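Local coordinates for protein iron-containing alcohol dehydrogenase (Ralstonia eutropha, PDB 3JZD) that probably reduces maleylacetate to 3-oxoadipate with NADH or NADPH, working as a homodimer of the iron-containing alcohol dehydrogenase family, at residues 29-34 with 59-64; 174-179 with 263-268; 243-248 with 326-331. One frame throughout, in Å; residues are numbered along the deposited sequence. Where two conformers were deposited one is given.

Contact 1 of 3, residues 29-34 with 59-64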
loop_
_atom_site.group_PDB
_atom_site.type_symbol
_atom_site.label_atom_id
_atom_site.label_comp_id
_atom_site.label_asym_id
_atom_site.label_seq_id
_atom_site.Cartn_x
_atom_site.Cartn_y
_atom_site.Cartn_z
ATOM N N ALA A 29 -12.263 -7.679 20.487
ATOM C CA ALA A 29 -12.027 -6.229 20.335
ATOM C C ALA A 29 -12.303 -5.799 18.873
ATOM O O ALA A 29 -12.852 -4.740 18.648
ATOM C CB ALA A 29 -10.580 -5.814 20.759
ATOM N N GLU A 30 -11.953 -6.648 17.902
ATOM C CA GLU A 30 -12.187 -6.317 16.475
ATOM C C GLU A 30 -13.644 -6.386 16.048
ATOM O O GLU A 30 -14.122 -5.570 15.249
ATOM C CB GLU A 30 -11.288 -7.178 15.586
ATOM C CG GLU A 30 -9.825 -6.843 15.780
ATOM C CD GLU A 30 -9.509 -5.356 15.466
ATOM O OE1 GLU A 30 -10.149 -4.758 14.573
ATOM O OE2 GLU A 30 -8.608 -4.809 16.100
ATOM N N VAL A 31 -14.360 -7.362 16.575
ATOM C CA VAL A 31 -15.811 -7.446 16.373
ATOM C C VAL A 31 -16.506 -6.223 17.023
ATOM O O VAL A 31 -17.372 -5.591 16.389
ATOM C CB VAL A 31 -16.356 -8.796 16.921
ATOM C CG1 VAL A 31 -17.875 -8.811 17.030
ATOM C CG2 VAL A 31 -15.860 -9.965 16.001
ATOM N N GLU A 32 -16.115 -5.889 18.263
ATOM C CA GLU A 32 -16.694 -4.744 18.992
ATOM C C GLU A 32 -16.438 -3.469 18.204
ATOM O O GLU A 32 -17.291 -2.631 18.126
ATOM C CB GLU A 32 -16.108 -4.609 20.426
ATOM C CG GLU A 32 -16.532 -5.720 21.437
ATOM C CD GLU A 32 -15.674 -5.822 22.733
ATOM O OE1 GLU A 32 -14.473 -5.434 22.784
ATOM O OE2 GLU A 32 -16.223 -6.346 23.718
ATOM N N ARG A 33 -15.271 -3.363 17.579
ATOM C CA ARG A 33 -14.888 -2.174 16.811
ATOM C C ARG A 33 -15.808 -1.968 15.612
ATOM O O ARG A 33 -16.118 -0.860 15.240
ATOM C CB ARG A 33 -13.429 -2.329 16.386
ATOM C CG ARG A 33 -12.761 -1.097 15.888
ATOM C CD ARG A 33 -11.253 -1.321 15.694
ATOM N NE ARG A 33 -10.620 -0.040 15.333
ATOM C CZ ARG A 33 -10.683 0.521 14.113
ATOM N NH1 ARG A 33 -11.324 -0.085 13.117
ATOM N NH2 ARG A 33 -10.101 1.695 13.875
ATOM N N LEU A 34 -16.254 -3.061 15.013
ATOM C CA LEU A 34 -17.190 -3.018 13.913
ATOM C C LEU A 34 -18.603 -2.692 14.417
ATOM O O LEU A 34 -19.505 -2.491 13.628
ATOM C CB LEU A 34 -17.203 -4.377 13.198
ATOM C CG LEU A 34 -15.947 -4.695 12.408
ATOM C CD1 LEU A 34 -15.952 -6.124 11.935
ATOM C CD2 LEU A 34 -15.829 -3.705 11.235
ATOM N N GLY A 59 -16.789 -14.902 23.591
ATOM C CA GLY A 59 -17.608 -15.001 24.761
ATOM C C GLY A 59 -19.037 -14.728 24.367
ATOM O O GLY A 59 -19.512 -15.341 23.423
ATOM N N PRO A 60 -19.683 -13.741 25.016
ATOM C CA PRO A 60 -21.075 -13.462 24.732
ATOM C C PRO A 60 -21.304 -12.821 23.372
ATOM O O PRO A 60 -22.453 -12.707 22.976
ATOM C CB PRO A 60 -21.474 -12.518 25.871
ATOM C CG PRO A 60 -20.239 -11.799 26.152
ATOM C CD PRO A 60 -19.166 -12.829 26.049
ATOM N N LEU A 61 -20.245 -12.413 22.672
ATOM C CA LEU A 61 -20.379 -11.901 21.325
ATOM C C LEU A 61 -20.545 -13.039 20.323
ATOM O O LEU A 61 -20.876 -12.788 19.196
ATOM C CB LEU A 61 -19.158 -11.089 20.905
ATOM C CG LEU A 61 -18.868 -9.780 21.607
ATOM C CD1 LEU A 61 -17.461 -9.396 21.332
ATOM C CD2 LEU A 61 -19.875 -8.690 21.134
ATOM N N SER A 62 -20.298 -14.281 20.731
ATOM C CA SER A 62 -20.382 -15.430 19.852
ATOM C C SER A 62 -21.815 -15.832 19.483
ATOM O O SER A 62 -22.636 -15.990 20.333
ATOM C CB SER A 62 -19.736 -16.640 20.532
ATOM O OG SER A 62 -19.847 -17.786 19.702
ATOM N N ALA A 63 -22.075 -16.001 18.202
ATOM C CA ALA A 63 -23.359 -16.483 17.698
ATOM C C ALA A 63 -23.239 -17.987 17.462
ATOM O O ALA A 63 -24.147 -18.596 16.954
ATOM C CB ALA A 63 -23.720 -15.781 16.364
ATOM N N GLY A 64 -22.122 -18.590 17.842
ATOM C CA GLY A 64 -21.897 -20.021 17.625
ATOM C C GLY A 64 -20.910 -20.293 16.502
ATOM O O GLY A 64 -20.354 -19.371 15.910
#
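Leu61 meets Val31 and Glu32 at the border of the parallel, Rossmann-like sheet of the N-terminal domain, where helix 27-33 packs against the entry to strand 62-66. All that passes directly between the segments is van der Waals contact, made by a single methyl. Leu61 CD1 lies 3.8 Å from Glu32 CG and 4.4 Å from Val31 CG1, so it touches one aliphatic methylene and one branched side chain of consecutive helical residues. Beyond CG the Glu32 chain runs extended (chi2 164°) and lies roughly perpendicular to the Leu61 side chain, which brings Glu32 OE2 to 4.1 Å from the same CD1. The methylene of Glu32 thus serves as the apolar partner, although the residue as a whole is exposed. Val31 is the buried member and also rests on Leu58 of helix 48-58, the helix of the beta-alpha-beta crossover from strand 39-42 to strand 62-66.

Charged contacts lie on other parts of helix 27-33: Glu30 forms a salt bridge with Arg16, and Arg33 forms one with Glu11 of the second subunit.

Backbone bonds shape the second segment. Gly59 leaves the end of helix 48-58 with positive phi, and its O accepts from Ser62 N at 3.0 Å, closing the short 3-10 turn that presents Leu61. Leu61 and Ala63 make backbone hydrogen bonds with Ala39 of the neighbouring strand. Ser62 to Gly64 form an ST turn, in which Ser62 OG accepts from Gly64 N at 3.0 Å with an N-H...O angle of 153°.

Contact 2 of 3, residues 174-179 with 263-268; sequences NAIAHA and IVLPHA
In the all-helical C-terminal domain of the iron-containing alcohol dehydrogenase fold, helix 165-182 packs against helix 257-272 where the forked end of Leu265 meets Ile176 and Ala177. The backbones come close, Ala177 CA and Leu265 CA being 6.4 Å apart, and the small Ala177 side chain permits that approach. The leucine reaches across with CG anti to its own backbone N (chi1 -177°), and its two methyls divide the work. Leu265 CD1 lies 3.9 Å from Ala177 CB and equally near the alpha carbon behind it. Leu265 CD2 is 4.0 Å from Ile176 CG2, the branch methyl rather than the longer arm; the isoleucine and leucine side chains are nearly perpendicular.

No hydrogen bond joins the segments; the contact is apolar and buried. Leu298 of helix 294-304 touches both Leu265 and Ile176, and His242 of helix 241-253 touches both Ala177 and Leu265, so two further helices close in on the pair.

The CB atoms of Asn174 and His178 are directed away from segment 263-268. Their spacing of one helical turn matches the Asp and His with which metal-dependent relatives bind iron from the corresponding helix, so this face probably corresponds to that site. Asn174 O sits 3.4 Å above the plane of the His178 ring, over its centre, and His178 NE2 bonds to Ala124 O.

Helix 257-272 is kinked at Pro266, whose N has no hydrogen to give, while His267 N makes only a weak bond, to Val264 O, in place of the usual one to Ile263 O. A side chain bridges this break: His267 ND1 donates, close to its ring plane, to Ile263 O at 3.2 Å with an N-H...O angle of 144°.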
loop_
_atom_site.group_PDB
_atom_site.type_symbol
_atom_site.label_atom_id
_atom_site.label_comp_id
_atom_site.label_asym_id
_atom_site.label_seq_id
_atom_site.Cartn_x
_atom_site.Cartn_y
_atom_site.Cartn_z
ATOM N N ASN A 174 1.088 -20.750 -4.346
ATOM C CA ASN A 174 -0.161 -20.151 -4.819
ATOM C C ASN A 174 -0.060 -18.615 -4.632
ATOM O O ASN A 174 -0.349 -17.836 -5.540
ATOM C CB ASN A 174 -1.315 -20.795 -4.065
ATOM C CG ASN A 174 -2.669 -20.251 -4.423
ATOM O OD1 ASN A 174 -2.857 -19.513 -5.399
ATOM N ND2 ASN A 174 -3.630 -20.616 -3.627
ATOM N N ALA A 175 0.407 -18.184 -3.474
ATOM C CA ALA A 175 0.554 -16.754 -3.198
ATOM C C ALA A 175 1.608 -16.134 -4.144
ATOM O O ALA A 175 1.373 -15.087 -4.714
ATOM C CB ALA A 175 0.949 -16.551 -1.749
ATOM N N ILE A 176 2.755 -16.808 -4.315
ATOM C CA ILE A 176 3.799 -16.313 -5.229
ATOM C C ILE A 176 3.230 -16.142 -6.636
ATOM O O ILE A 176 3.556 -15.181 -7.305
ATOM C CB ILE A 176 5.049 -17.232 -5.250
ATOM C CG1 ILE A 176 5.835 -17.042 -3.967
ATOM C CG2 ILE A 176 5.940 -16.943 -6.509
ATOM C CD1 ILE A 176 6.944 -18.027 -3.723
ATOM N N ALA A 177 2.358 -17.063 -7.059
ATOM C CA ALA A 177 1.723 -16.962 -8.384
ATOM C C ALA A 177 1.002 -15.657 -8.549
ATOM O O ALA A 177 1.062 -15.074 -9.631
ATOM C CB ALA A 177 0.683 -18.127 -8.648
ATOM N N HIS A 178 0.269 -15.224 -7.513
ATOM C CA HIS A 178 -0.499 -13.954 -7.610
ATOM C C HIS A 178 0.459 -12.793 -7.912
ATOM O O HIS A 178 0.229 -11.964 -8.799
ATOM C CB HIS A 178 -1.227 -13.579 -6.305
ATOM C CG HIS A 178 -2.105 -14.649 -5.720
ATOM N ND1 HIS A 178 -2.802 -15.566 -6.479
ATOM C CD2 HIS A 178 -2.458 -14.884 -4.434
ATOM C CE1 HIS A 178 -3.516 -16.345 -5.682
ATOM N NE2 HIS A 178 -3.324 -15.953 -4.435
ATOM N N ALA A 179 1.535 -12.748 -7.150
ATOM C CA ALA A 179 2.544 -11.726 -7.317
ATOM C C ALA A 179 3.259 -11.829 -8.679
ATOM O O ALA A 179 3.510 -10.812 -9.354
ATOM C CB ALA A 179 3.594 -11.795 -6.141
ATOM N N ILE A 263 2.363 -26.669 -9.343
ATOM C CA ILE A 263 2.824 -27.399 -10.513
ATOM C C ILE A 263 2.792 -26.580 -11.776
ATOM O O ILE A 263 3.726 -26.619 -12.538
ATOM C CB ILE A 263 1.973 -28.690 -10.703
ATOM C CG1 ILE A 263 2.242 -29.650 -9.495
ATOM C CG2 ILE A 263 2.279 -29.335 -12.077
ATOM C CD1 ILE A 263 1.108 -30.720 -9.189
ATOM N N VAL A 264 1.707 -25.840 -11.989
ATOM C CA VAL A 264 1.529 -25.042 -13.198
ATOM C C VAL A 264 2.424 -23.775 -13.265
ATOM O O VAL A 264 2.921 -23.426 -14.336
ATOM C CB VAL A 264 0.025 -24.667 -13.363
ATOM C CG1 VAL A 264 -0.203 -23.616 -14.537
ATOM C CG2 VAL A 264 -0.782 -25.969 -13.577
ATOM N N LEU A 265 2.652 -23.099 -12.142
ATOM C CA LEU A 265 3.398 -21.852 -12.169
ATOM C C LEU A 265 4.699 -21.843 -13.012
ATOM O O LEU A 265 4.862 -21.012 -13.879
ATOM C CB LEU A 265 3.611 -21.318 -10.760
ATOM C CG LEU A 265 4.319 -19.985 -10.696
ATOM C CD1 LEU A 265 3.442 -18.924 -11.303
ATOM C CD2 LEU A 265 4.664 -19.673 -9.151
ATOM N N PRO A 266 5.624 -22.765 -12.779
ATOM C CA PRO A 266 6.795 -22.675 -13.615
ATOM C C PRO A 266 6.535 -22.737 -15.155
ATOM O O PRO A 266 7.235 -22.069 -15.942
ATOM C CB PRO A 266 7.610 -23.906 -13.165
ATOM C CG PRO A 266 7.129 -24.224 -11.753
ATOM C CD PRO A 266 5.657 -23.919 -11.859
ATOM N N HIS A 267 5.558 -23.554 -15.573
ATOM C CA HIS A 267 5.252 -23.744 -17.001
ATOM C C HIS A 267 4.467 -22.580 -17.586
ATOM O O HIS A 267 4.618 -22.242 -18.773
ATOM C CB HIS A 267 4.532 -25.083 -17.197
ATOM C CG HIS A 267 5.327 -26.238 -16.678
ATOM N ND1 HIS A 267 5.121 -26.788 -15.424
ATOM C CD2 HIS A 267 6.419 -26.845 -17.180
ATOM C CE1 HIS A 267 6.020 -27.730 -15.216
ATOM N NE2 HIS A 267 6.810 -27.789 -16.272
ATOM N N ALA A 268 3.621 -21.976 -16.756
ATOM C CA ALA A 268 2.886 -20.790 -17.170
ATOM C C ALA A 268 3.923 -19.656 -17.304
ATOM O O ALA A 268 3.873 -18.840 -18.252
ATOM C CB ALA A 268 1.750 -20.435 -16.144
#

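Contact 3 of 3, residues 243-248 with 326-331; sequences HKLCHT and DIALAS. With CA (calcium ion), chain F.
Thr248 CG2 and Ile327 CG2 press together at 3.4 Å, tighter than usual for two methyls, and form the closest point of this contact. The two side chains run antiparallel past one another. In Thr248 the methyl stands anti to the backbone N (OG1 chi1 -64°), which carries it toward the isoleucine, where it also lies 3.8 Å from Ile327 CB. The hydroxyl is less involved, with Thr248 OG1 4.0 Å from Ile327 CG2. One turn back along the same helix, Leu245 CD1 rests 3.7 Å from Ala328 CB. Although the Leu245 CB does not aim at the other segment, its CG lies anti to the backbone N (chi1 -166°) and takes the methyl there.

These pairs join two helices of the helical C-terminal domain, 241-253 and 321-328. Helix 341-353 adds to the packed side, with Leu347 against Leu245 and Ile344 against Ala328, while Ser252 and Phe253 extend the seat of Ile327 along helix 241-253.

Toward solvent the two segments part. Lys244 and Ser331 face across the interface, but the side chain of neither comes nearer than 5.7 Å to the opposite segment. Asp326 turns to a different task, with its carboxylate binding a calcium ion through both oxygens, OD1 at 2.5 Å and OD2 at 2.4 Å. Two waters also ligate the calcium, each at 2.4 Å from the metal.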
loop_
_atom_site.group_PDB
_atom_site.type_symbol
_atom_site.label_atom_id
_atom_site.label_comp_id
_atom_site.label_asym_id
_atom_site.label_seq_id
_atom_site.Cartn_x
_atom_site.Cartn_y
_atom_site.Cartn_z
ATOM N N HIS A 243 -3.348 -18.135 -13.629
ATOM C CA HIS A 243 -4.601 -18.217 -12.873
ATOM C C HIS A 243 -5.757 -18.788 -13.684
ATOM O O HIS A 243 -6.512 -19.615 -13.195
ATOM C CB HIS A 243 -4.940 -16.872 -12.246
ATOM C CG HIS A 243 -3.969 -16.479 -11.177
ATOM N ND1 HIS A 243 -2.684 -16.045 -11.461
ATOM C CD2 HIS A 243 -4.084 -16.473 -9.826
ATOM C CE1 HIS A 243 -2.059 -15.789 -10.328
ATOM N NE2 HIS A 243 -2.877 -16.050 -9.319
ATOM N N LYS A 244 -5.871 -18.408 -14.937
ATOM C CA LYS A 244 -6.937 -18.972 -15.752
ATOM C C LYS A 244 -6.806 -20.491 -15.912
ATOM O O LYS A 244 -7.795 -21.238 -15.793
ATOM C CB LYS A 244 -6.923 -18.315 -17.143
ATOM C CG LYS A 244 -7.342 -16.862 -17.111
ATOM C CD LYS A 244 -8.856 -16.784 -16.861
ATOM C CE LYS A 244 -9.387 -15.354 -16.752
ATOM N NZ LYS A 244 -10.891 -15.366 -17.033
ATOM N N LEU A 245 -5.600 -20.944 -16.204
ATOM C CA LEU A 245 -5.360 -22.385 -16.435
ATOM C C LEU A 245 -5.595 -23.164 -15.147
ATOM O O LEU A 245 -6.178 -24.238 -15.157
ATOM C CB LEU A 245 -3.981 -22.619 -16.988
ATOM C CG LEU A 245 -3.601 -23.978 -17.618
ATOM C CD1 LEU A 245 -4.512 -24.338 -18.785
ATOM C CD2 LEU A 245 -2.163 -23.923 -18.085
ATOM N N CYS A 246 -5.202 -22.584 -14.020
ATOM C CA CYS A 246 -5.393 -23.238 -12.742
ATOM C C CYS A 246 -6.866 -23.357 -12.458
ATOM O O CYS A 246 -7.301 -24.380 -11.948
ATOM C CB CYS A 246 -4.606 -22.556 -11.610
ATOM S SG CYS A 246 -2.813 -22.853 -11.765
ATOM N N HIS A 247 -7.647 -22.359 -12.872
ATOM C CA HIS A 247 -9.091 -22.420 -12.711
ATOM C C HIS A 247 -9.669 -23.537 -13.586
ATOM O O HIS A 247 -10.485 -24.342 -13.128
ATOM C CB HIS A 247 -9.745 -21.060 -12.999
ATOM C CG HIS A 247 -11.228 -21.042 -12.766
ATOM N ND1 HIS A 247 -12.139 -21.494 -13.702
ATOM C CD2 HIS A 247 -11.957 -20.630 -11.700
ATOM C CE1 HIS A 247 -13.364 -21.381 -13.211
ATOM N NE2 HIS A 247 -13.281 -20.854 -12.002
ATOM N N THR A 248 -9.256 -23.593 -14.843
ATOM C CA THR A 248 -9.647 -24.680 -15.729
ATOM C C THR A 248 -9.340 -26.082 -15.117
ATOM O O THR A 248 -10.237 -26.891 -14.959
ATOM C CB THR A 248 -8.952 -24.550 -17.070
ATOM O OG1 THR A 248 -9.395 -23.336 -17.713
ATOM C CG2 THR A 248 -9.240 -25.785 -17.972
ATOM N N ASP A 326 -8.355 -27.730 -24.946
ATOM C CA ASP A 326 -9.545 -27.116 -25.585
ATOM C C ASP A 326 -10.218 -26.108 -24.666
ATOM O O ASP A 326 -10.502 -24.995 -25.101
ATOM C CB ASP A 326 -10.562 -28.136 -26.029
ATOM C CG ASP A 326 -10.050 -29.038 -27.158
ATOM O OD1 ASP A 326 -9.359 -28.568 -28.095
ATOM O OD2 ASP A 326 -10.348 -30.240 -27.106
ATOM N N ILE A 327 -10.457 -26.491 -23.415
ATOM C CA ILE A 327 -11.097 -25.629 -22.429
ATOM C C ILE A 327 -10.219 -24.387 -22.202
ATOM O O ILE A 327 -10.756 -23.294 -22.095
ATOM C CB ILE A 327 -11.302 -26.329 -21.078
ATOM C CG1 ILE A 327 -12.201 -27.570 -21.199
ATOM C CG2 ILE A 327 -11.924 -25.385 -20.056
ATOM C CD1 ILE A 327 -12.133 -28.544 -19.959
ATOM N N ALA A 328 -8.892 -24.537 -22.178
ATOM C CA ALA A 328 -7.972 -23.388 -21.989
ATOM C C ALA A 328 -8.134 -22.367 -23.092
ATOM O O ALA A 328 -7.840 -21.210 -22.888
ATOM C CB ALA A 328 -6.434 -23.828 -21.934
ATOM N N LEU A 329 -8.584 -22.804 -24.260
ATOM C CA LEU A 329 -8.735 -21.922 -25.413
ATOM C C LEU A 329 -10.155 -21.399 -25.589
ATOM O O LEU A 329 -10.398 -20.590 -26.438
ATOM C CB LEU A 329 -8.335 -22.692 -26.670
ATOM C CG LEU A 329 -6.868 -22.936 -27.034
ATOM C CD1 LEU A 329 -5.952 -23.207 -25.858
ATOM C CD2 LEU A 329 -6.839 -24.100 -28.050
ATOM N N ALA A 330 -11.095 -21.850 -24.764
ATOM C CA ALA A 330 -12.525 -21.493 -24.984
ATOM C C ALA A 330 -12.981 -20.057 -24.714
ATOM O O ALA A 330 -13.789 -19.525 -25.440
ATOM C CB ALA A 330 -13.432 -22.450 -24.180
ATOM N N SER A 331 -12.549 -19.504 -23.602
ATOM C CA SER A 331 -12.966 -18.189 -23.172
ATOM C C SER A 331 -11.705 -17.292 -23.176
ATOM O O SER A 331 -10.839 -17.439 -22.330
ATOM C CB SER A 331 -13.561 -18.341 -21.798
ATOM O OG SER A 331 -14.093 -17.151 -21.357
HETATM CA CA CA F . -9.325 -30.738 -29.249
HETATM O O HOH W 1 -7.405 -31.217 -27.956
HETATM O O HOH W 2 -9.715 -32.726 -27.993
#

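Contact 1 stands apart in the N-terminal sheet domain, its centre about 37 Å from that of contact 2 and across the chain's centre from both others. Contacts 2 and 3 share the helical C-terminal domain, with centres about 15 Å apart and segments that alternate along the chain. All three are van der Waals contacts across their segments; contact 2 is buried, contacts 1 and 3 partly buried with charged groups nearby: Glu30 and Arg33 in salt bridges beside contact 1, Asp326 binding calcium beside contact 3. Helix 241-253 links the two C-terminal contacts: His243 NE2 lies 2.9 Å from His178 ND1, probably a hydrogen bond, and Cys246 SG packs 3.7 Å from Val264 CB.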